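Local coordinates for protein catechol O-methyltransferase (Mycobacterium tuberculosis, PDB 6JCL) that transfers a methyl group from S-adenosylmethionine to a hydroxyl of catechol-like compounds, using a divalent metal cation, at residues L135-A140 / V161-N166; V167-G172 / G210-A215. All blocks are in the same frame, centred on the assembly; numbering follows the deposited sequence.

Overall arrangement
Both contacts use strands of one mixed sheet in a Rossmann-like methyltransferase, in which strands 160-165 and 212-219 are neighbours. Both are buried. Contact 1 pairs strands 133-138 and 160-165, its centre about 5 Å from that of the chain; contact 2, where the loop leaving strand 160-165 folds against the start of strand 212-219, lies about 14 Å out, with more of it touching the second subunit. Contact 1 combines regular parallel-strand bonding and apolar packing with a metal site at its C-terminal end, whereas contact 2 relies on loop amides, one carboxylate and a tryptophan face. They meet where Asn166 ND2 is probably hydrogen-bonded to Asp212 OD2, 2.9 Å away.

Contact 1 (L135-A140 / V161-N166); sequences LVFIDA and VIVVDN. With SR (strontium ion), chain J; SAH (S-adenosyl-L-homocysteine), chain I.
Asp139 and Asp165 lie side by side and point the same way, their carboxylate planes turned 72° apart, so that both reach one strontium ion. Asp139 grips it with both oxygens, OD1 at 2.5 Å and OD2 at 2.6 Å, while Asp165 contributes OD2 alone. Asn166 comes in across Asp139 and offers OD1; a water also binds the ion and donates to OXT of the bound S-adenosylhomocysteine. Asp139 OD1 and Asn166 OD1 stand only 3.1 Å apart, a closeness probably tolerated because both oxygens bind the same cation. Asp139 OD2 has a second task, accepting a hydrogen bond from the S-adenosylhomocysteine N at 2.9 Å, and thereby links the metal site to the amino group of that molecule. The amide of Asn166 turns its nitrogen to Asp212, and Lys142 donates to Asn166 OD1.

These ligands sit at the C-terminal ends of two neighbouring parallel strands, the usual active-site edge of the class I methyltransferase fold. Behind them four nearly straight backbone bonds, from Val136 N to Val161 O through to Asp165 N to Ile138 O, zip the strands together. The Phe137 ring leans obliquely past Val163, CD1 lying 3.9 Å from Val163 CG1, and its CE1 reaches CB of Asp165. Leu135 runs alongside Val161 on this same face, beneath helix 46-58. On the other face Ile138 CD1 meets Ile162 CG2 at 3.9 Å, under helix 145-155.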
ATOM      1  N   LEU A 135       0.220  -3.166  14.008  1.00 20.79           N
ATOM      2  CA  LEU A 135       1.009  -2.877  12.823  1.00 19.50           C
ATOM      3  C   LEU A 135       2.473  -3.037  13.187  1.00 18.51           C
ATOM      4  O   LEU A 135       2.899  -2.546  14.237  1.00 21.71           O
ATOM      5  CB  LEU A 135       0.708  -1.452  12.339  1.00 20.54           C
ATOM      6  CG  LEU A 135       1.595  -0.853  11.250  1.00 24.29           C
ATOM      7  CD1 LEU A 135       1.538  -1.715  10.032  1.00 28.65           C
ATOM      8  CD2 LEU A 135       1.075   0.553  10.939  1.00 25.52           C
ATOM      9  N   VAL A 136       3.230  -3.757  12.357  1.00 17.92           N
ATOM     10  CA  VAL A 136       4.656  -3.947  12.581  1.00 18.10           C
ATOM     11  C   VAL A 136       5.376  -3.527  11.317  1.00 18.72           C
ATOM     12  O   VAL A 136       5.049  -4.015  10.229  1.00 18.38           O
ATOM     13  CB  VAL A 136       5.010  -5.406  12.927  1.00 18.19           C
ATOM     14  CG1 VAL A 136       6.503  -5.528  13.348  1.00 17.91           C
ATOM     15  CG2 VAL A 136       4.087  -5.929  14.007  1.00 19.06           C
ATOM     16  N   PHE A 137       6.338  -2.615  11.453  1.00 16.40           N
ATOM     17  CA  PHE A 137       7.169  -2.174  10.329  1.00 15.69           C
ATOM     18  C   PHE A 137       8.577  -2.689  10.557  1.00 17.37           C
ATOM     19  O   PHE A 137       9.210  -2.333  11.555  1.00 17.69           O
ATOM     20  CB  PHE A 137       7.168  -0.649  10.213  1.00 15.55           C
ATOM     21  CG  PHE A 137       8.021  -0.116   9.089  1.00 14.92           C
ATOM     22  CD1 PHE A 137       7.949  -0.662   7.811  1.00 17.67           C
ATOM     23  CD2 PHE A 137       8.903   0.931   9.317  1.00 15.72           C
ATOM     24  CE1 PHE A 137       8.764  -0.153   6.754  1.00 19.22           C
ATOM     25  CE2 PHE A 137       9.710   1.442   8.286  1.00 15.71           C
ATOM     26  CZ  PHE A 137       9.641   0.890   6.997  1.00 19.46           C
ATOM     27  N   ILE A 138       9.078  -3.522   9.639  1.00 15.37           N
ATOM     28  CA  ILE A 138      10.353  -4.205   9.832  1.00 16.18           C
ATOM     29  C   ILE A 138      11.366  -3.578   8.883  1.00 18.41           C
ATOM     30  O   ILE A 138      11.255  -3.710   7.654  1.00 16.45           O
ATOM     31  CB  ILE A 138      10.221  -5.719   9.612  1.00 15.76           C
ATOM     32  CG1 ILE A 138       9.186  -6.294  10.599  1.00 17.17           C
ATOM     33  CG2 ILE A 138      11.589  -6.413   9.779  1.00 15.99           C
ATOM     34  CD1 ILE A 138       9.031  -7.816  10.546  1.00 18.30           C
ATOM     35  N   ASP A 139      12.361  -2.896   9.442  1.00 17.61           N
ATOM     36  CA  ASP A 139      13.291  -2.123   8.622  1.00 14.88           C
ATOM     37  C   ASP A 139      14.645  -1.988   9.324  1.00 18.88           C
ATOM     38  O   ASP A 139      15.200  -0.893   9.442  1.00 18.59           O
ATOM     39  CB  ASP A 139      12.705  -0.746   8.293  1.00 16.17           C
ATOM     40  CG  ASP A 139      13.499  -0.026   7.198  1.00 16.96           C
ATOM     41  OD1 ASP A 139      14.149  -0.744   6.388  1.00 18.21           O
ATOM     42  OD2 ASP A 139      13.490   1.235   7.156  1.00 17.93           O
ATOM     43  N   ALA A 140      15.211  -3.110   9.774  1.00 18.34           N
ATOM     44  CA  ALA A 140      16.468  -3.060  10.522  1.00 16.22           C
ATOM     45  C   ALA A 140      17.572  -3.826   9.790  1.00 16.33           C
ATOM     46  O   ALA A 140      17.780  -3.584   8.593  1.00 17.84           O
ATOM     47  CB  ALA A 140      16.249  -3.565  11.955  1.00 16.81           C
ATOM     48  N   VAL A 161      -1.145  -5.959  10.508  1.00 19.56           N
ATOM     49  CA  VAL A 161      -0.415  -5.726   9.264  1.00 20.13           C
ATOM     50  C   VAL A 161       1.075  -5.754   9.560  1.00 20.07           C
ATOM     51  O   VAL A 161       1.530  -5.119  10.520  1.00 18.23           O
ATOM     52  CB  VAL A 161      -0.808  -4.373   8.642  1.00 18.15           C
ATOM     53  CG1 VAL A 161      -0.013  -4.111   7.362  1.00 17.24           C
ATOM     54  CG2 VAL A 161      -2.314  -4.329   8.356  1.00 18.86           C
ATOM     55  N   ILE A 162       1.836  -6.497   8.748  1.00 17.56           N
ATOM     56  CA  ILE A 162       3.300  -6.492   8.792  1.00 17.02           C
ATOM     57  C   ILE A 162       3.793  -5.924   7.473  1.00 17.96           C
ATOM     58  O   ILE A 162       3.392  -6.399   6.401  1.00 19.17           O
ATOM     59  CB  ILE A 162       3.886  -7.902   9.019  1.00 18.46           C
ATOM     60  CG1 ILE A 162       3.421  -8.469  10.368  1.00 21.02           C
ATOM     61  CG2 ILE A 162       5.431  -7.842   8.979  1.00 18.17           C
ATOM     62  CD1 ILE A 162       3.741  -9.997  10.570  1.00 22.28           C
ATOM     63  N   VAL A 163       4.664  -4.924   7.546  1.00 15.73           N
ATOM     64  CA  VAL A 163       5.284  -4.336   6.362  1.00 15.08           C
ATOM     65  C   VAL A 163       6.789  -4.525   6.484  1.00 18.05           C
ATOM     66  O   VAL A 163       7.368  -4.221   7.536  1.00 16.69           O
ATOM     67  CB  VAL A 163       4.929  -2.844   6.222  1.00 14.86           C
ATOM     68  CG1 VAL A 163       5.699  -2.224   5.056  1.00 15.61           C
ATOM     69  CG2 VAL A 163       3.408  -2.651   6.016  1.00 18.80           C
ATOM     70  N   VAL A 164       7.416  -5.041   5.424  1.00 15.64           N
ATOM     71  CA  VAL A 164       8.865  -5.235   5.384  1.00 15.76           C
ATOM     72  C   VAL A 164       9.411  -4.359   4.259  1.00 16.24           C
ATOM     73  O   VAL A 164       8.964  -4.473   3.110  1.00 16.13           O
ATOM     74  CB  VAL A 164       9.256  -6.706   5.161  1.00 16.24           C
ATOM     75  CG1 VAL A 164      10.779  -6.849   5.256  1.00 14.82           C
ATOM     76  CG2 VAL A 164       8.527  -7.652   6.161  1.00 15.67           C
ATOM     77  N   ASP A 165      10.366  -3.491   4.590  1.00 14.10           N
ATOM     78  CA  ASP A 165      10.962  -2.587   3.608  1.00 15.15           C
ATOM     79  C   ASP A 165      12.106  -3.259   2.836  1.00 16.84           C
ATOM     80  O   ASP A 165      12.766  -4.192   3.316  1.00 14.79           O
ATOM     81  CB  ASP A 165      11.499  -1.330   4.308  1.00 16.26           C
ATOM     82  CG  ASP A 165      11.618  -0.135   3.368  1.00 17.87           C
ATOM     83  OD1 ASP A 165      10.952  -0.131   2.307  1.00 19.26           O
ATOM     84  OD2 ASP A 165      12.382   0.813   3.697  1.00 18.44           O
ATOM     85  N   ASN A 166      12.339  -2.756   1.623  1.00 14.10           N
ATOM     86  CA  ASN A 166      13.557  -3.054   0.841  1.00 13.75           C
ATOM     87  C   ASN A 166      13.651  -4.519   0.399  1.00 17.42           C
ATOM     88  O   ASN A 166      14.723  -5.111   0.454  1.00 16.63           O
ATOM     89  CB  ASN A 166      14.844  -2.687   1.610  1.00 18.66           C
ATOM     90  CG  ASN A 166      14.850  -1.262   2.144  1.00 19.73           C
ATOM     91  OD1 ASN A 166      14.904  -1.045   3.361  1.00 16.77           O
ATOM     92  ND2 ASN A 166      14.809  -0.277   1.238  1.00 16.49           N
TER
HETATM   93 SR    SR J 302      14.590   1.084   4.775  0.85 18.14          SR
HETATM   94  N   SAH I 301      13.139   3.032   9.436  1.00 17.72           N
HETATM   95  CA  SAH I 301      14.065   4.161   9.265  1.00 17.33           C
HETATM   96  CB  SAH I 301      15.382   3.663   8.677  1.00 15.62           C
HETATM   97  CG  SAH I 301      16.014   2.501   9.439  1.00 17.46           C
HETATM   98  SD  SAH I 301      17.711   2.247   8.859  1.00 18.27           S
HETATM   99  C   SAH I 301      13.462   5.239   8.375  1.00 19.50           C
HETATM  100  O   SAH I 301      13.463   6.433   8.697  1.00 20.33           O
HETATM  101  OXT SAH I 301      12.929   4.900   7.326  1.00 18.49           O
HETATM  102  C5' SAH I 301      18.034   0.723   9.780  1.00 17.28           C
HETATM  103  C4' SAH I 301      18.259   0.944  11.278  1.00 18.37           C
HETATM  104  O4' SAH I 301      18.294  -0.327  11.897  1.00 19.40           O
HETATM  105  C3' SAH I 301      19.592   1.613  11.640  1.00 22.17           C
HETATM  106  O3' SAH I 301      19.324   2.735  12.480  1.00 23.25           O
HETATM  107  C2' SAH I 301      20.372   0.553  12.401  1.00 22.18           C
HETATM  108  O2' SAH I 301      21.258   1.070  13.387  1.00 19.78           O
HETATM  109  C1' SAH I 301      19.237  -0.317  12.947  1.00 19.44           C
HETATM  110  N9  SAH I 301      19.619  -1.690  13.311  1.00 19.51           N
HETATM  111  C8  SAH I 301      20.509  -2.509  12.646  1.00 20.70           C
HETATM  112  N7  SAH I 301      20.557  -3.682  13.314  1.00 19.75           N
HETATM  113  C5  SAH I 301      19.708  -3.618  14.371  1.00 22.91           C
HETATM  114  C6  SAH I 301      19.399  -4.537  15.372  1.00 23.46           C
HETATM  115  N6  SAH I 301      19.969  -5.747  15.414  1.00 22.74           N
HETATM  116  N1  SAH I 301      18.477  -4.177  16.326  1.00 21.69           N
HETATM  117  C2  SAH I 301      17.894  -2.918  16.313  1.00 23.80           C
HETATM  118  N3  SAH I 301      18.212  -2.003  15.332  1.00 20.33           N
HETATM  119  C4  SAH I 301      19.115  -2.368  14.377  1.00 22.17           C
HETATM  120  O   HOH W   1      14.162   3.570   5.103  1.00 20.56           O

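Contact 2 (V167-G172 / G210-A215); sequences VIRGGG and GWDGFA
Asp212 OD1 takes two backbone amides of the loop at once: Arg169 N at 2.9 Å, almost straight and from above the carboxylate plane, and Ile168 N at 3.2 Å, nearly in line with the C-O bond. The other oxygen, OD2, forms a salt bridge with Arg169 NH1 at 2.8 Å. It too is met from above its plane, although it lies at the edge of the guanidinium, close to that group's own plane; the two flat groups are 60° apart. The Arg169 side chain starts out away from segment 210-215; bends at chi2 and chi3 (both -50°) turn it back so that NH1 reaches Asp212. Arg169 NE is hydrogen-bonded to Asp181, itself a ligand of another strontium ion, and a water bridges NH1 to Trp211 O. Through its link to Asn166, this carboxylate is a second-shell group that positions a metal ligand.

The pairing joins the loop between strand 160-165 and helix 180-194 to the beginning of antiparallel strand 212-219, beside the metal site of the methyltransferase fold. Gly170 N bonds Trp211 O, and the Gly170-Gly171 peptide lies over one face of the indole, toward its rim, with Gly170 C 3.4 Å above the plane. Gly171 CA sits 4.1 Å from the centroid of the six-membered ring of Trp211, a CH-pi contact. Ile168 crosses the indole at about a right angle, CG2 lying 3.6 Å from Trp211 NE1, whose polar partner is Gln204. Farther along, Ile168 CG1 presses on Gly213 CA at 3.6 Å. Val167 N donates to Gly213 O, and Val167 CG2 rests on the backbone between Phe214 and Ala215.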
ATOM      1  N   VAL A 167      12.557  -5.082  -0.121  1.00 13.98           N
ATOM      2  CA  VAL A 167      12.537  -6.511  -0.433  1.00 14.34           C
ATOM      3  C   VAL A 167      12.823  -6.802  -1.908  1.00 16.43           C
ATOM      4  O   VAL A 167      12.735  -7.962  -2.312  1.00 14.95           O
ATOM      5  CB  VAL A 167      11.198  -7.164  -0.020  1.00 14.43           C
ATOM      6  CG1 VAL A 167      10.921  -6.977   1.480  1.00 15.78           C
ATOM      7  CG2 VAL A 167      10.051  -6.624  -0.880  1.00 14.27           C
ATOM      8  N   ILE A 168      13.155  -5.792  -2.726  1.00 15.81           N
ATOM      9  CA  ILE A 168      13.383  -6.003  -4.155  1.00 15.85           C
ATOM     10  C   ILE A 168      14.827  -5.712  -4.555  1.00 15.67           C
ATOM     11  O   ILE A 168      15.414  -6.451  -5.365  1.00 15.54           O
ATOM     12  CB  ILE A 168      12.398  -5.171  -5.015  1.00 14.58           C
ATOM     13  CG1 ILE A 168      10.931  -5.458  -4.611  1.00 15.18           C
ATOM     14  CG2 ILE A 168      12.646  -5.425  -6.522  1.00 15.60           C
ATOM     15  CD1 ILE A 168      10.481  -6.913  -4.862  1.00 17.01           C
ATOM     16  N   ARG A 169      15.409  -4.637  -4.018  1.00 14.83           N
ATOM     17  CA  ARG A 169      16.827  -4.313  -4.181  1.00 15.35           C
ATOM     18  C   ARG A 169      17.239  -4.323  -5.659  1.00 18.41           C
ATOM     19  O   ARG A 169      18.194  -4.992  -6.067  1.00 16.28           O
ATOM     20  CB  ARG A 169      17.710  -5.268  -3.352  1.00 17.08           C
ATOM     21  CG  ARG A 169      17.433  -5.218  -1.818  1.00 18.98           C
ATOM     22  CD  ARG A 169      17.430  -3.776  -1.256  1.00 16.19           C
ATOM     23  NE  ARG A 169      18.647  -3.100  -1.705  1.00 18.08           N
ATOM     24  CZ  ARG A 169      18.697  -1.924  -2.326  1.00 20.40           C
ATOM     25  NH1 ARG A 169      17.594  -1.225  -2.547  1.00 18.18           N
ATOM     26  NH2 ARG A 169      19.885  -1.465  -2.757  1.00 19.46           N
ATOM     27  N   GLY A 170      16.515  -3.544  -6.465  1.00 17.10           N
ATOM     28  CA  GLY A 170      16.889  -3.402  -7.868  1.00 17.35           C
ATOM     29  C   GLY A 170      16.865  -4.684  -8.673  1.00 19.23           C
ATOM     30  O   GLY A 170      17.599  -4.802  -9.656  1.00 18.35           O
ATOM     31  N   GLY A 171      16.023  -5.643  -8.289  1.00 16.46           N
ATOM     32  CA  GLY A 171      15.957  -6.923  -8.954  1.00 17.01           C
ATOM     33  C   GLY A 171      17.010  -7.907  -8.513  1.00 19.90           C
ATOM     34  O   GLY A 171      17.046  -9.025  -9.044  1.00 20.07           O
ATOM     35  N   GLY A 172      17.875  -7.521  -7.568  1.00 18.65           N
ATOM     36  CA  GLY A 172      18.941  -8.397  -7.123  1.00 19.48           C
ATOM     37  C   GLY A 172      18.452  -9.674  -6.477  1.00 18.61           C
ATOM     38  O   GLY A 172      19.232 -10.615  -6.331  1.00 19.29           O
ATOM     39  N   GLY A 210      15.085   4.832  -5.927  1.00 16.32           N
ATOM     40  CA  GLY A 210      15.434   3.818  -6.916  1.00 16.51           C
ATOM     41  C   GLY A 210      14.453   2.661  -6.911  1.00 18.31           C
ATOM     42  O   GLY A 210      13.405   2.694  -6.259  1.00 18.11           O
ATOM     43  N   TRP A 211      14.818   1.606  -7.649  1.00 15.26           N
ATOM     44  CA  TRP A 211      13.931   0.445  -7.808  1.00 15.05           C
ATOM     45  C   TRP A 211      14.053  -0.461  -6.588  1.00 15.15           C
ATOM     46  O   TRP A 211      15.111  -1.051  -6.338  1.00 15.97           O
ATOM     47  CB  TRP A 211      14.278  -0.284  -9.107  1.00 15.60           C
ATOM     48  CG  TRP A 211      13.544  -1.577  -9.347  1.00 17.68           C
ATOM     49  CD1 TRP A 211      12.328  -1.965  -8.823  1.00 16.57           C
ATOM     50  CD2 TRP A 211      13.986  -2.644 -10.188  1.00 16.24           C
ATOM     51  NE1 TRP A 211      12.010  -3.234  -9.289  1.00 15.48           N
ATOM     52  CE2 TRP A 211      13.012  -3.664 -10.122  1.00 16.03           C
ATOM     53  CE3 TRP A 211      15.123  -2.838 -10.993  1.00 19.79           C
ATOM     54  CZ2 TRP A 211      13.137  -4.868 -10.831  1.00 18.08           C
ATOM     55  CZ3 TRP A 211      15.251  -4.041 -11.695  1.00 18.93           C
ATOM     56  CH2 TRP A 211      14.260  -5.041 -11.609  1.00 19.89           C
ATOM     57  N   ASP A 212      12.979  -0.546  -5.802  1.00 14.27           N
ATOM     58  CA  ASP A 212      13.004  -1.393  -4.614  1.00 14.04           C
ATOM     59  C   ASP A 212      11.571  -1.862  -4.397  1.00 14.63           C
ATOM     60  O   ASP A 212      10.876  -2.106  -5.376  1.00 15.02           O
ATOM     61  CB  ASP A 212      13.599  -0.624  -3.426  1.00 13.89           C
ATOM     62  CG  ASP A 212      14.234  -1.539  -2.376  1.00 16.60           C
ATOM     63  OD1 ASP A 212      13.983  -2.756  -2.402  1.00 14.45           O
ATOM     64  OD2 ASP A 212      15.007  -1.040  -1.524  1.00 16.29           O
ATOM     65  N   GLY A 213      11.117  -2.014  -3.165  1.00 13.62           N
ATOM     66  CA  GLY A 213       9.756  -2.470  -2.971  1.00 13.59           C
ATOM     67  C   GLY A 213       9.560  -2.934  -1.552  1.00 13.52           C
ATOM     68  O   GLY A 213      10.493  -2.945  -0.742  1.00 14.63           O
ATOM     69  N   PHE A 214       8.316  -3.313  -1.264  1.00 13.60           N
ATOM     70  CA  PHE A 214       7.975  -3.690   0.100  1.00 13.66           C
ATOM     71  C   PHE A 214       7.064  -4.904   0.078  1.00 16.70           C
ATOM     72  O   PHE A 214       6.333  -5.137  -0.890  1.00 16.75           O
ATOM     73  CB  PHE A 214       7.294  -2.521   0.844  1.00 15.49           C
ATOM     74  CG  PHE A 214       5.966  -2.113   0.259  1.00 13.74           C
ATOM     75  CD1 PHE A 214       5.892  -1.255  -0.845  1.00 18.13           C
ATOM     76  CD2 PHE A 214       4.787  -2.587   0.801  1.00 15.86           C
ATOM     77  CE1 PHE A 214       4.668  -0.877  -1.373  1.00 21.56           C
ATOM     78  CE2 PHE A 214       3.558  -2.208   0.276  1.00 18.55           C
ATOM     79  CZ  PHE A 214       3.489  -1.342  -0.807  1.00 22.94           C
ATOM     80  N   ALA A 215       7.129  -5.684   1.154  1.00 14.95           N
ATOM     81  CA  ALA A 215       6.197  -6.776   1.384  1.00 14.71           C
ATOM     82  C   ALA A 215       5.154  -6.296   2.381  1.00 18.39           C
ATOM     83  O   ALA A 215       5.471  -5.575   3.337  1.00 16.84           O
ATOM     84  CB  ALA A 215       6.916  -8.020   1.922  1.00 15.04           C
TER
HETATM   85  O   HOH W   2      17.113   0.808  -4.540  1.00 45.20           O